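Mannuronan C5-epimerase (Pseudomonas syringae pv. tomato, PDB 4NK6) converts beta-D-mannuronate units of the alginate polymer to alpha-L-guluronate in the periplasm and, as part of a periplasmic complex, protects the new polymer from degradation by AlgL. Local coordinates at residues L97-F108 with V116-L124. Residues are numbered along the deposited sequence; the frame is centred on the assembly and turned at random.
Sequences LQDLVKKVPKQF and VYVARLPIL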
loop_
_atom_site.group_PDB
_atom_site.type_symbol
_atom_site.label_atom_id
_atom_site.label_comp_id
_atom_site.label_asym_id
_atom_site.label_seq_id
_atom_site.Cartn_x
_atom_site.Cartn_y
_atom_site.Cartn_z
ATOM N N LEU A 97 22.584 -9.774 2.841
ATOM C CA LEU A 97 22.233 -10.425 4.107
ATOM C C LEU A 97 23.309 -11.424 4.557
ATOM O O LEU A 97 23.574 -11.564 5.757
ATOM C CB LEU A 97 20.863 -11.100 4.019
ATOM C CG LEU A 97 20.345 -11.818 5.275
ATOM C CD1 LEU A 97 20.348 -10.898 6.493
ATOM C CD2 LEU A 97 18.944 -12.345 5.027
ATOM N N GLN A 98 23.944 -12.097 3.596
ATOM C CA GLN A 98 25.011 -13.034 3.924
ATOM C C GLN A 98 26.205 -12.310 4.548
ATOM O O GLN A 98 26.870 -12.859 5.431
ATOM C CB GLN A 98 25.436 -13.878 2.707
ATOM C CG GLN A 98 24.486 -15.039 2.396
ATOM C CD GLN A 98 23.072 -14.559 2.097
ATOM O OE1 GLN A 98 22.888 -13.595 1.356
ATOM N NE2 GLN A 98 22.070 -15.212 2.689
ATOM N N ASP A 99 26.464 -11.079 4.102
ATOM C CA ASP A 99 27.550 -10.276 4.671
ATOM C C ASP A 99 27.245 -9.919 6.130
ATOM O O ASP A 99 28.121 -9.983 6.993
ATOM C CB ASP A 99 27.782 -8.995 3.858
ATOM C CG ASP A 99 28.248 -9.266 2.430
ATOM O OD1 ASP A 99 29.034 -10.213 2.207
ATOM O OD2 ASP A 99 27.824 -8.516 1.522
ATOM N N LEU A 100 25.998 -9.542 6.404
ATOM C CA LEU A 100 25.577 -9.213 7.767
ATOM C C LEU A 100 25.768 -10.383 8.722
ATOM O O LEU A 100 26.217 -10.206 9.856
ATOM C CB LEU A 100 24.096 -8.818 7.793
ATOM C CG LEU A 100 23.656 -7.454 7.275
ATOM C CD1 LEU A 100 22.143 -7.304 7.466
ATOM C CD2 LEU A 100 24.411 -6.336 7.977
ATOM N N VAL A 101 25.399 -11.577 8.268
ATOM C CA VAL A 101 25.468 -12.766 9.111
ATOM C C VAL A 101 26.911 -13.043 9.536
ATOM O O VAL A 101 27.177 -13.390 10.689
ATOM C CB VAL A 101 24.859 -13.997 8.406
ATOM C CG1 VAL A 101 25.055 -15.249 9.243
ATOM C CG2 VAL A 101 23.370 -13.765 8.127
ATOM N N LYS A 102 27.843 -12.854 8.607
ATOM C CA LYS A 102 29.256 -13.036 8.901
ATOM C C LYS A 102 29.757 -12.032 9.942
ATOM O O LYS A 102 30.592 -12.365 10.780
ATOM C CB LYS A 102 30.099 -12.930 7.621
ATOM C CG LYS A 102 29.904 -14.073 6.631
ATOM C CD LYS A 102 30.785 -13.906 5.382
ATOM C CE LYS A 102 30.347 -14.834 4.245
ATOM N NZ LYS A 102 31.282 -14.819 3.061
ATOM N N LYS A 103 29.239 -10.809 9.891
ATOM C CA LYS A 103 29.791 -9.713 10.688
ATOM C C LYS A 103 29.049 -9.462 12.011
ATOM O O LYS A 103 29.651 -9.044 12.994
ATOM C CB LYS A 103 29.839 -8.427 9.851
ATOM C CG LYS A 103 30.615 -7.283 10.490
ATOM C CD LYS A 103 32.112 -7.573 10.520
ATOM N N VAL A 104 27.746 -9.721 12.035
ATOM C CA VAL A 104 26.937 -9.489 13.234
ATOM C C VAL A 104 26.952 -10.702 14.166
ATOM O O VAL A 104 26.811 -11.837 13.707
ATOM C CB VAL A 104 25.481 -9.141 12.845
ATOM C CG1 VAL A 104 24.604 -8.923 14.076
ATOM C CG2 VAL A 104 25.463 -7.909 11.950
ATOM N N PRO A 105 27.127 -10.465 15.479
ATOM C CA PRO A 105 27.103 -11.547 16.475
ATOM C C PRO A 105 25.835 -12.388 16.394
ATOM O O PRO A 105 24.762 -11.849 16.160
ATOM C CB PRO A 105 27.153 -10.793 17.806
ATOM C CG PRO A 105 27.904 -9.547 17.486
ATOM C CD PRO A 105 27.463 -9.167 16.090
ATOM N N LYS A 106 25.980 -13.698 16.575
ATOM C CA LYS A 106 24.872 -14.650 16.487
ATOM C C LYS A 106 23.633 -14.249 17.308
ATOM O O LYS A 106 22.492 -14.445 16.864
ATOM C CB LYS A 106 25.362 -16.047 16.900
ATOM C CG LYS A 106 24.344 -17.171 16.707
ATOM C CD LYS A 106 24.951 -18.534 17.064
ATOM C CE LYS A 106 23.931 -19.668 16.934
ATOM N NZ LYS A 106 23.483 -19.891 15.525
ATOM N N GLN A 107 23.850 -13.675 18.489
ATOM C CA GLN A 107 22.736 -13.272 19.346
ATOM C C GLN A 107 21.841 -12.208 18.705
ATOM O O GLN A 107 20.683 -12.056 19.096
ATOM C CB GLN A 107 23.232 -12.785 20.714
ATOM C CG GLN A 107 23.911 -11.425 20.685
ATOM C CD GLN A 107 24.523 -11.042 22.023
ATOM O OE1 GLN A 107 23.844 -11.022 23.054
ATOM N NE2 GLN A 107 25.816 -10.742 22.013
ATOM N N PHE A 108 22.361 -11.478 17.721
ATOM C CA PHE A 108 21.559 -10.434 17.062
ATOM C C PHE A 108 21.088 -10.838 15.665
ATOM O O PHE A 108 20.078 -10.335 15.168
ATOM C CB PHE A 108 22.343 -9.124 16.989
ATOM C CG PHE A 108 22.725 -8.579 18.336
ATOM C CD1 PHE A 108 21.808 -8.577 19.376
ATOM C CD2 PHE A 108 23.997 -8.075 18.566
ATOM C CE1 PHE A 108 22.148 -8.082 20.632
ATOM C CE2 PHE A 108 24.347 -7.577 19.821
ATOM C CZ PHE A 108 23.413 -7.578 20.852
ATOM N N VAL A 116 18.282 -19.825 6.401
ATOM C CA VAL A 116 17.193 -19.313 7.237
ATOM C C VAL A 116 17.769 -18.544 8.425
ATOM O O VAL A 116 18.521 -19.101 9.220
ATOM C CB VAL A 116 16.294 -20.454 7.764
ATOM C CG1 VAL A 116 15.172 -19.896 8.626
ATOM C CG2 VAL A 116 15.726 -21.271 6.613
ATOM N N TYR A 117 17.404 -17.271 8.556
ATOM C CA TYR A 117 18.037 -16.391 9.543
ATOM C C TYR A 117 17.029 -15.719 10.479
ATOM O O TYR A 117 15.935 -15.359 10.051
ATOM C CB TYR A 117 18.833 -15.307 8.820
ATOM C CG TYR A 117 19.723 -15.853 7.728
ATOM C CD1 TYR A 117 20.996 -16.329 8.014
ATOM C CD2 TYR A 117 19.287 -15.894 6.410
ATOM C CE1 TYR A 117 21.812 -16.832 7.012
ATOM C CE2 TYR A 117 20.094 -16.395 5.403
ATOM C CZ TYR A 117 21.351 -16.859 5.710
ATOM O OH TYR A 117 22.151 -17.357 4.709
ATOM N N VAL A 118 17.409 -15.538 11.745
ATOM C CA VAL A 118 16.585 -14.779 12.688
ATOM C C VAL A 118 17.281 -13.482 13.103
ATOM O O VAL A 118 18.368 -13.517 13.679
ATOM C CB VAL A 118 16.269 -15.583 13.973
ATOM C CG1 VAL A 118 15.371 -14.765 14.900
ATOM C CG2 VAL A 118 15.613 -16.913 13.637
ATOM N N ALA A 119 16.662 -12.343 12.798
ATOM C CA ALA A 119 17.189 -11.045 13.233
ATOM C C ALA A 119 16.612 -10.676 14.595
ATOM O O ALA A 119 15.393 -10.682 14.779
ATOM C CB ALA A 119 16.858 -9.960 12.223
ATOM N N ARG A 120 17.480 -10.350 15.546
ATOM C CA ARG A 120 17.005 -9.988 16.880
ATOM C C ARG A 120 17.276 -8.522 17.212
ATOM O O ARG A 120 17.219 -8.113 18.368
ATOM C CB ARG A 120 17.595 -10.930 17.933
ATOM C CG ARG A 120 17.120 -12.362 17.759
ATOM C CD ARG A 120 17.428 -13.209 18.972
ATOM N NE ARG A 120 17.010 -14.596 18.784
ATOM C CZ ARG A 120 17.783 -15.543 18.259
ATOM N NH1 ARG A 120 19.013 -15.256 17.861
ATOM N NH2 ARG A 120 17.328 -16.780 18.134
ATOM N N LEU A 121 17.577 -7.745 16.178
ATOM C CA LEU A 121 17.677 -6.293 16.278
ATOM C C LEU A 121 17.020 -5.725 15.032
ATOM O O LEU A 121 16.883 -6.430 14.039
ATOM C CB LEU A 121 19.135 -5.836 16.322
ATOM C CG LEU A 121 19.966 -6.107 17.579
ATOM C CD1 LEU A 121 21.386 -5.553 17.413
ATOM C CD2 LEU A 121 19.293 -5.507 18.814
ATOM N N PRO A 122 16.596 -4.452 15.083
ATOM C CA PRO A 122 16.138 -3.819 13.845
ATOM C C PRO A 122 17.306 -3.682 12.880
ATOM O O PRO A 122 18.457 -3.663 13.308
ATOM C CB PRO A 122 15.688 -2.424 14.304
ATOM C CG PRO A 122 15.438 -2.557 15.791
ATOM C CD PRO A 122 16.409 -3.590 16.266
ATOM N N ILE A 123 17.012 -3.591 11.589
ATOM C CA ILE A 123 18.048 -3.324 10.592
ATOM C C ILE A 123 17.793 -1.949 9.990
ATOM O O ILE A 123 16.703 -1.677 9.495
ATOM C CB ILE A 123 18.030 -4.372 9.460
ATOM C CG1 ILE A 123 18.370 -5.757 10.008
ATOM C CG2 ILE A 123 19.007 -3.987 8.343
ATOM C CD1 ILE A 123 18.215 -6.865 8.977
ATOM N N LEU A 124 18.791 -1.080 10.030
ATOM C CA LEU A 124 18.653 0.237 9.418
ATOM C C LEU A 124 19.592 0.374 8.217
ATOM O O LEU A 124 20.804 0.240 8.355
ATOM C CB LEU A 124 18.980 1.323 10.442
ATOM C CG LEU A 124 19.132 2.747 9.906
ATOM C CD1 LEU A 124 17.797 3.296 9.433
ATOM C CD2 LEU A 124 19.757 3.663 10.956
#
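Helix 97-103 packs on strand 116-119 at 63°, their axes 10.8 Å apart, and the loop after the helix returns to R120, whose N donates to F108 O. This is the N-terminal end of the right-handed parallel beta-helix: the helix lies across the end of the coil, and strand 116-119 pairs antiparallel with 109-113 and parallel with 139-143. The Y117 side chain takes the main contacts from the helix. The V101 and Y117 side chains cross at about a right angle, and V101 CG2, beside the backbone N with CG1 anti to it (chi1 175°), comes within 3.5 Å of Y117 CD1, while L97 CD2 meets Y117 CD2. A bend at chi2 (60°) folds the Q98 amide back to Y117, and NE2, also hydrogen-bonded to T137 OG1, donates to the hydroxyl nearly within its own amide plane. L100 CD1 makes a looser apolar contact with I123 CD1 (4.2 Å). At the other end the F108 ring lies between CG of the preceding Q107, over its centre, and L121 CD1, offset toward the rim of the opposite face, a CH-pi contact 3.7 Å from the centroid. Extended from CG to NE, R120 passes Q107 O; its NE forms a salt bridge with E168 OE1, and NH1 lies 3.7 Å from K106 O, near the guanidinium plane.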